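Local coordinates for protein cyclase (Streptomyces sp. R1128, PDB 3TFZ) that probably catalyses cyclisation and aromatisation of a polyketide chain in the R1128 biosynthetic pathway, as an aromatase/cyclase of the Bet v 1-like superfamily, at residues 35-40 with 52-57; 61-66 with 85-90. All blocks are in the same frame, centred on the assembly; numbering follows the deposited sequence.

In the fold
From the N terminus, the chain runs through strand 5-13 and helices 17-25 and 30-33 before entering the edge strand 37-46. Its return as strand 49-58 closes interaction 1, a beta hairpin with 11 residues between the two segments. The chain then turns into strand 61-72, which lies beside 49-58 in the same antiparallel sheet, and comes back through strand 77-82 to the loop and turn at 85-90, where interaction 2 closes just as strand 89-100 gets under way. The two contacts thus follow in series, neither nested nor crossed. They are joined through Leu54 and Trp65, whose backbones pair, tying the edge hairpin to strand 61-72, against which the loop leading into strand 89-100 packs.

Interaction 1 of 2, residues 35-40 with 52-57; sequences PPTEKV and VRLHVD. With K (potassium ion), chain G.
Pro36 O accepts the backbone N of Asp57 at 2.9 Å, the first bond of an antiparallel pair of strands. Two residues along each strand, His55 O takes two donors: Glu38 N at 2.7 Å and, weakly, Lys39 N at 3.4 Å. Two residues, Glu38 and Lys39, are thus set opposite the single His55, a classic beta bulge that shifts the register by one. Beyond it, His55 N returns a nearly straight bond (173°) to Lys39 O. The tight part lies on the face of Thr37, Val40, Leu54 and Val56. Val40 sets its two methyls on different neighbours: CG1, anti to the backbone N (chi1 179°), meets Val52 CG2 at 3.7 Å, while CG2 rests on Leu54 CD2. That methyl of Leu54 also approaches Thr37 CG2, and Tyr30 and Ala31 touch Val40 from helix 30-33. The face of Lys39 and His55 is more open to solvent. Lys39 runs extended alongside His55, its CB 3.8 Å from His55 ND1 at an oblique angle to the ring, and its amine leads away; ND1 is buried here without a polar partner. At the open end the carboxylates of Glu38 and Asp57 come together, Glu38 OE2 3.4 Å from Asp57 OD2, an approach of like charges that may favour protonation of one. With an alanine at Asp57 the carboxylate is gone, and the proline ring of Pro36 would probably be less covered and Glu38 freer to turn. Where the strand begins, Thr37 O binds a potassium ion at 2.6 Å, and Pro35 O in the preceding loop binds it at longer range; a water and the backbone oxygens of Ala31 and Phe34 also bind it. The whole is a bulged beta hairpin at the edge of the antiparallel sheet of a helix-grip, Bet v 1-like fold.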
ATOM      1  N   PRO A  35       9.245  -3.688  16.814  1.00 22.83           N
ATOM      2  CA  PRO A  35      10.441  -3.111  17.472  1.00 24.04           C
ATOM      3  C   PRO A  35      10.209  -1.778  18.216  1.00 25.15           C
ATOM      4  O   PRO A  35      10.701  -1.592  19.316  1.00 24.47           O
ATOM      5  CB  PRO A  35      11.507  -3.065  16.321  1.00 23.82           C
ATOM      6  CG  PRO A  35      11.009  -4.344  15.370  1.00 20.34           C
ATOM      7  CD  PRO A  35       9.501  -4.089  15.392  1.00 20.30           C
ATOM      8  N   PRO A  36       9.426  -0.861  17.643  1.00 25.17           N
ATOM      9  CA  PRO A  36       9.323   0.419  18.436  1.00 25.59           C
ATOM     10  C   PRO A  36       8.346   0.282  19.607  1.00 24.94           C
ATOM     11  O   PRO A  36       8.415   1.082  20.538  1.00 24.44           O
ATOM     12  CB  PRO A  36       8.775   1.436  17.390  1.00 26.75           C
ATOM     13  CG  PRO A  36       8.801   0.673  15.993  1.00 25.52           C
ATOM     14  CD  PRO A  36       8.644  -0.810  16.389  1.00 22.62           C
ATOM     15  N   THR A  37       7.467  -0.753  19.588  1.00 22.26           N
ATOM     16  CA  THR A  37       6.632  -1.103  20.765  1.00 23.19           C
ATOM     17  C   THR A  37       7.340  -1.662  21.996  1.00 26.00           C
ATOM     18  O   THR A  37       7.836  -2.819  21.926  1.00 29.05           O
ATOM     19  CB  THR A  37       5.497  -1.985  20.361  1.00 21.14           C
ATOM     20  OG1 THR A  37       4.926  -1.304  19.290  1.00 18.79           O
ATOM     21  CG2 THR A  37       4.412  -2.175  21.529  1.00 16.74           C
ATOM     22  N   GLU A  38       7.421  -0.880  23.072  1.00 32.07           N
ATOM     23  CA  GLU A  38       8.142  -1.294  24.289  1.00 35.36           C
ATOM     24  C   GLU A  38       7.287  -2.087  25.307  1.00 34.06           C
ATOM     25  O   GLU A  38       7.787  -2.841  26.128  1.00 34.61           O
ATOM     26  CB  GLU A  38       8.734  -0.067  25.013  1.00 37.75           C
ATOM     27  CG  GLU A  38       9.735   0.749  24.179  1.00 45.40           C
ATOM     28  CD  GLU A  38      10.928  -0.075  23.653  1.00 57.36           C
ATOM     29  OE1 GLU A  38      11.850  -0.376  24.473  1.00 63.74           O
ATOM     30  OE2 GLU A  38      10.947  -0.442  22.428  1.00 61.63           O
ATOM     31  N   LYS A  39       5.986  -1.896  25.263  1.00 32.22           N
ATOM     32  CA  LYS A  39       5.122  -2.379  26.332  1.00 32.80           C
ATOM     33  C   LYS A  39       3.709  -2.314  25.834  1.00 29.69           C
ATOM     34  O   LYS A  39       3.300  -1.357  25.177  1.00 28.80           O
ATOM     35  CB  LYS A  39       5.286  -1.552  27.621  1.00 35.16           C
ATOM     36  CG  LYS A  39       4.731  -2.197  28.878  1.00 39.11           C
ATOM     37  CD  LYS A  39       4.711  -1.265  30.106  1.00 44.51           C
ATOM     38  CE  LYS A  39       4.363  -2.109  31.393  1.00 51.68           C
ATOM     39  NZ  LYS A  39       4.204  -1.330  32.738  1.00 57.54           N
ATOM     40  N   VAL A  40       2.982  -3.365  26.122  1.00 29.16           N
ATOM     41  CA  VAL A  40       1.582  -3.462  25.835  1.00 29.75           C
ATOM     42  C   VAL A  40       0.885  -3.817  27.154  1.00 32.58           C
ATOM     43  O   VAL A  40       1.393  -4.659  27.931  1.00 34.49           O
ATOM     44  CB  VAL A  40       1.259  -4.657  24.889  1.00 29.11           C
ATOM     45  CG1 VAL A  40      -0.236  -4.750  24.621  1.00 26.61           C
ATOM     46  CG2 VAL A  40       1.983  -4.548  23.598  1.00 31.62           C
ATOM     47  N   VAL A  52      -6.483  -1.323  24.958  1.00 25.87           N
ATOM     48  CA  VAL A  52      -5.076  -1.665  25.115  1.00 25.83           C
ATOM     49  C   VAL A  52      -4.251  -0.401  25.300  1.00 25.60           C
ATOM     50  O   VAL A  52      -4.327   0.546  24.528  1.00 24.44           O
ATOM     51  CB  VAL A  52      -4.585  -2.674  23.923  1.00 22.53           C
ATOM     52  CG1 VAL A  52      -3.785  -1.975  22.950  1.00 25.75           C
ATOM     53  CG2 VAL A  52      -3.752  -3.739  24.413  1.00 24.74           C
ATOM     54  N   ARG A  53      -3.452  -0.413  26.345  1.00 26.12           N
ATOM     55  CA  ARG A  53      -2.467   0.623  26.584  1.00 27.26           C
ATOM     56  C   ARG A  53      -1.066   0.293  25.968  1.00 24.56           C
ATOM     57  O   ARG A  53      -0.574  -0.768  26.147  1.00 21.94           O
ATOM     58  CB  ARG A  53      -2.400   0.860  28.072  1.00 30.23           C
ATOM     59  CG  ARG A  53      -1.292   1.709  28.488  1.00 35.59           C
ATOM     60  CD  ARG A  53      -1.279   2.845  27.609  1.00 36.85           C
ATOM     61  NE  ARG A  53      -0.835   4.072  28.284  1.00 45.95           N
ATOM     62  CZ  ARG A  53      -1.380   4.549  29.384  1.00 46.59           C
ATOM     63  NH1 ARG A  53      -2.293   3.792  29.989  1.00 45.76           N
ATOM     64  NH2 ARG A  53      -0.951   5.722  29.901  1.00 51.27           N
ATOM     65  N   LEU A  54      -0.482   1.223  25.201  1.00 25.30           N
ATOM     66  CA  LEU A  54       0.742   0.963  24.411  1.00 25.06           C
ATOM     67  C   LEU A  54       1.811   1.993  24.703  1.00 25.15           C
ATOM     68  O   LEU A  54       1.562   3.156  24.667  1.00 28.17           O
ATOM     69  CB  LEU A  54       0.412   0.939  22.909  1.00 23.69           C
ATOM     70  CG  LEU A  54      -0.454  -0.243  22.398  1.00 29.11           C
ATOM     71  CD1 LEU A  54      -1.405   0.082  21.269  1.00 26.91           C
ATOM     72  CD2 LEU A  54       0.444  -1.387  21.977  1.00 33.05           C
ATOM     73  N   HIS A  55       3.021   1.549  24.944  1.00 26.46           N
ATOM     74  CA  HIS A  55       4.268   2.403  25.005  1.00 29.09           C
ATOM     75  C   HIS A  55       5.080   2.104  23.744  1.00 28.17           C
ATOM     76  O   HIS A  55       5.468   0.977  23.524  1.00 25.17           O
ATOM     77  CB  HIS A  55       5.122   2.171  26.325  1.00 31.71           C
ATOM     78  CG  HIS A  55       4.341   2.422  27.579  1.00 35.37           C
ATOM     79  ND1 HIS A  55       3.241   1.650  27.940  1.00 37.38           N
ATOM     80  CD2 HIS A  55       4.408   3.437  28.479  1.00 42.04           C
ATOM     81  CE1 HIS A  55       2.699   2.174  29.032  1.00 42.99           C
ATOM     82  NE2 HIS A  55       3.398   3.239  29.394  1.00 40.72           N
ATOM     83  N   VAL A  56       5.315   3.158  22.954  1.00 29.73           N
ATOM     84  CA  VAL A  56       5.876   3.084  21.593  1.00 29.59           C
ATOM     85  C   VAL A  56       6.877   4.242  21.418  1.00 34.17           C
ATOM     86  O   VAL A  56       6.484   5.399  21.539  1.00 33.01           O
ATOM     87  CB  VAL A  56       4.807   3.159  20.489  1.00 26.85           C
ATOM     88  CG1 VAL A  56       5.425   3.020  19.065  1.00 21.54           C
ATOM     89  CG2 VAL A  56       3.630   2.096  20.732  1.00 24.38           C
ATOM     90  N   ASP A  57       8.162   3.949  21.134  1.00 37.16           N
ATOM     91  CA  ASP A  57       8.992   5.081  20.705  1.00 43.38           C
ATOM     92  C   ASP A  57       8.695   5.645  19.310  1.00 42.18           C
ATOM     93  O   ASP A  57       8.709   4.936  18.316  1.00 40.49           O
ATOM     94  CB  ASP A  57      10.499   4.910  20.993  1.00 49.10           C
ATOM     95  CG  ASP A  57      10.927   3.528  20.845  1.00 52.26           C
ATOM     96  OD1 ASP A  57      10.796   3.055  19.696  1.00 60.00           O
ATOM     97  OD2 ASP A  57      11.349   2.922  21.866  1.00 58.70           O
TER
HETATM   98  K     K G 170       9.771  -4.215  20.810  1.00 37.20           K
HETATM   99  O   HOH W   1      10.693  -6.284  18.989  1.00 24.33           O

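Interaction 2 of 2, residues 61-66 with 85-90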
ATOM      1  N   GLU A  61      11.334   9.627  20.932  1.00 53.80           N
ATOM      2  CA  GLU A  61      10.963   9.043  22.184  1.00 51.93           C
ATOM      3  C   GLU A  61       9.591   8.380  22.404  1.00 46.91           C
ATOM      4  O   GLU A  61       8.854   7.988  21.493  1.00 41.18           O
ATOM      5  CB  GLU A  61      11.191  10.054  23.282  1.00 56.15           C
ATOM      6  CG  GLU A  61      10.094  11.097  23.367  1.00 59.07           C
ATOM      7  CD  GLU A  61       9.977  11.894  22.126  1.00 62.92           C
ATOM      8  OE1 GLU A  61       9.184  11.458  21.288  1.00 66.70           O
ATOM      9  OE2 GLU A  61      10.671  12.929  21.969  1.00 68.68           O
ATOM     10  N   ILE A  62       9.330   8.253  23.690  1.00 46.41           N
ATOM     11  CA  ILE A  62       8.385   7.339  24.195  1.00 45.02           C
ATOM     12  C   ILE A  62       7.018   8.006  24.233  1.00 43.93           C
ATOM     13  O   ILE A  62       6.775   8.954  24.972  1.00 45.16           O
ATOM     14  CB  ILE A  62       8.836   6.818  25.539  1.00 46.27           C
ATOM     15  CG1 ILE A  62       7.873   5.768  26.064  1.00 43.91           C
ATOM     16  CG2 ILE A  62       8.958   7.981  26.530  1.00 53.83           C
ATOM     17  CD1 ILE A  62       7.784   4.661  25.225  1.00 39.48           C
ATOM     18  N   ASN A  63       6.156   7.520  23.355  1.00 41.06           N
ATOM     19  CA  ASN A  63       4.783   7.916  23.372  1.00 40.91           C
ATOM     20  C   ASN A  63       3.892   6.851  23.992  1.00 38.67           C
ATOM     21  O   ASN A  63       4.161   5.644  23.927  1.00 37.55           O
ATOM     22  CB  ASN A  63       4.318   8.328  21.960  1.00 41.25           C
ATOM     23  CG  ASN A  63       4.695   9.803  21.620  1.00 45.51           C
ATOM     24  OD1 ASN A  63       3.828  10.581  21.339  1.00 54.63           O
ATOM     25  ND2 ASN A  63       5.967  10.163  21.680  1.00 49.12           N
ATOM     26  N   THR A  64       2.853   7.339  24.655  1.00 37.64           N
ATOM     27  CA  THR A  64       1.904   6.505  25.284  1.00 35.80           C
ATOM     28  C   THR A  64       0.532   6.770  24.628  1.00 33.47           C
ATOM     29  O   THR A  64       0.176   7.896  24.399  1.00 33.62           O
ATOM     30  CB  THR A  64       1.971   6.651  26.817  1.00 36.94           C
ATOM     31  OG1 THR A  64       1.359   5.517  27.374  1.00 40.37           O
ATOM     32  CG2 THR A  64       1.198   7.817  27.303  1.00 41.02           C
ATOM     33  N   TRP A  65      -0.203   5.713  24.284  1.00 31.10           N
ATOM     34  CA  TRP A  65      -1.583   5.863  23.897  1.00 29.61           C
ATOM     35  C   TRP A  65      -2.383   4.624  24.245  1.00 28.10           C
ATOM     36  O   TRP A  65      -1.849   3.559  24.609  1.00 27.49           O
ATOM     37  CB  TRP A  65      -1.750   6.250  22.385  1.00 29.42           C
ATOM     38  CG  TRP A  65      -1.222   5.268  21.434  1.00 30.10           C
ATOM     39  CD1 TRP A  65      -1.764   4.033  21.125  1.00 28.19           C
ATOM     40  CD2 TRP A  65       0.019   5.365  20.684  1.00 31.43           C
ATOM     41  NE1 TRP A  65      -0.940   3.361  20.223  1.00 27.29           N
ATOM     42  CE2 TRP A  65       0.154   4.137  19.937  1.00 28.56           C
ATOM     43  CE3 TRP A  65       1.022   6.360  20.569  1.00 29.19           C
ATOM     44  CZ2 TRP A  65       1.193   3.920  19.025  1.00 30.45           C
ATOM     45  CZ3 TRP A  65       2.100   6.115  19.695  1.00 30.38           C
ATOM     46  CH2 TRP A  65       2.172   4.912  18.926  1.00 31.61           C
ATOM     47  N   THR A  66      -3.694   4.792  24.114  1.00 27.29           N
ATOM     48  CA  THR A  66      -4.704   3.793  24.407  1.00 23.71           C
ATOM     49  C   THR A  66      -5.594   3.602  23.174  1.00 21.60           C
ATOM     50  O   THR A  66      -6.158   4.548  22.745  1.00 17.98           O
ATOM     51  CB  THR A  66      -5.571   4.297  25.577  1.00 24.69           C
ATOM     52  OG1 THR A  66      -4.846   4.095  26.771  1.00 26.94           O
ATOM     53  CG2 THR A  66      -6.856   3.516  25.699  1.00 23.34           C
ATOM     54  N   THR A  85      -4.261   9.795  23.240  1.00 30.40           N
ATOM     55  CA  THR A  85      -3.365   9.910  22.095  1.00 30.59           C
ATOM     56  C   THR A  85      -2.052  10.615  22.538  1.00 30.28           C
ATOM     57  O   THR A  85      -1.838  10.823  23.701  1.00 32.53           O
ATOM     58  CB  THR A  85      -4.050  10.651  20.906  1.00 29.41           C
ATOM     59  OG1 THR A  85      -4.327  12.000  21.275  1.00 30.91           O
ATOM     60  CG2 THR A  85      -5.385  10.061  20.589  1.00 29.70           C
ATOM     61  N   ALA A  86      -1.113  10.794  21.643  1.00 27.69           N
ATOM     62  CA  ALA A  86       0.104  11.544  21.966  1.00 27.51           C
ATOM     63  C   ALA A  86      -0.247  13.025  21.880  1.00 25.98           C
ATOM     64  O   ALA A  86      -1.211  13.372  21.187  1.00 24.47           O
ATOM     65  CB  ALA A  86       1.206  11.209  20.905  1.00 24.26           C
ATOM     66  N   PRO A  87       0.523  13.904  22.565  1.00 26.87           N
ATOM     67  CA  PRO A  87       0.150  15.387  22.619  1.00 26.72           C
ATOM     68  C   PRO A  87      -0.175  16.116  21.284  1.00 24.57           C
ATOM     69  O   PRO A  87      -1.039  16.952  21.282  1.00 26.87           O
ATOM     70  CB  PRO A  87       1.318  16.074  23.352  1.00 27.05           C
ATOM     71  CG  PRO A  87       1.927  14.899  24.184  1.00 30.62           C
ATOM     72  CD  PRO A  87       1.706  13.585  23.379  1.00 28.25           C
ATOM     73  N   ILE A  88       0.477  15.802  20.191  1.00 23.02           N
ATOM     74  CA  ILE A  88       0.262  16.533  18.950  1.00 22.46           C
ATOM     75  C   ILE A  88      -0.915  15.916  18.176  1.00 21.07           C
ATOM     76  O   ILE A  88      -1.308  16.417  17.122  1.00 20.00           O
ATOM     77  CB  ILE A  88       1.545  16.584  18.082  1.00 23.23           C
ATOM     78  CG1 ILE A  88       1.925  15.138  17.656  1.00 23.36           C
ATOM     79  CG2 ILE A  88       2.693  17.353  18.896  1.00 20.41           C
ATOM     80  CD1 ILE A  88       2.380  14.978  16.138  1.00 21.90           C
ATOM     81  N   VAL A  89      -1.515  14.854  18.736  1.00 20.79           N
ATOM     82  CA  VAL A  89      -2.520  14.087  17.942  1.00 18.72           C
ATOM     83  C   VAL A  89      -3.858  14.425  18.440  1.00 18.59           C
ATOM     84  O   VAL A  89      -4.072  14.441  19.672  1.00 17.55           O
ATOM     85  CB  VAL A  89      -2.296  12.515  18.010  1.00 18.97           C
ATOM     86  CG1 VAL A  89      -3.515  11.726  17.468  1.00 15.84           C
ATOM     87  CG2 VAL A  89      -1.056  12.152  17.350  1.00 15.20           C
ATOM     88  N   GLY A  90      -4.766  14.715  17.513  1.00 18.69           N
ATOM     89  CA  GLY A  90      -6.106  15.153  17.932  1.00 18.31           C
ATOM     90  C   GLY A  90      -6.980  13.981  17.672  1.00 22.29           C
ATOM     91  O   GLY A  90      -7.826  13.644  18.492  1.00 24.05           O
TER
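Trp65 turns its CB onto the backbone of Thr85, 4.0 Å from Thr85 CA, while the indole swings off elsewhere. Its chi1 of 61° sets CG between the backbone N and the carbonyl carbon, which carries the ring away from residues 85-90 and over strand 49-58, where it packs on Leu54 and Val56. There the indole NE1 is hydrogen-bonded to a bound cyclohexyl-propylsulfonic acid, probably brought by the crystallisation liquor. Asn63, two residues earlier on the same side of the strand, points its CB toward Ala86. With CG anti to the carbonyl carbon (chi1 -83°), its amide reaches the Ala86 methyl, though OD1 is modelled implausibly close to that methyl and the exact turn of the amide is doubtful. Thr64 directs its hydroxyl elsewhere, to Arg53 NE on strand 49-58. In this helix-grip fold, strand 61-72 of the antiparallel sheet packs here against the loop leading from strand 77-82 to strand 89-100. That link folds as a type I beta turn from Ala86 to Val89, closed by Val89 N bonding to Ala86 O at 2.9 Å. Thr85 OG1 spans the same turn to Val89 O, also at 2.9 Å, coming from well above the carbonyl plane. Within the turn, Ile88 packs on Met137 and Leu138 of helix 131-164, and Pro87 O accepts a bond from Arg117 NE.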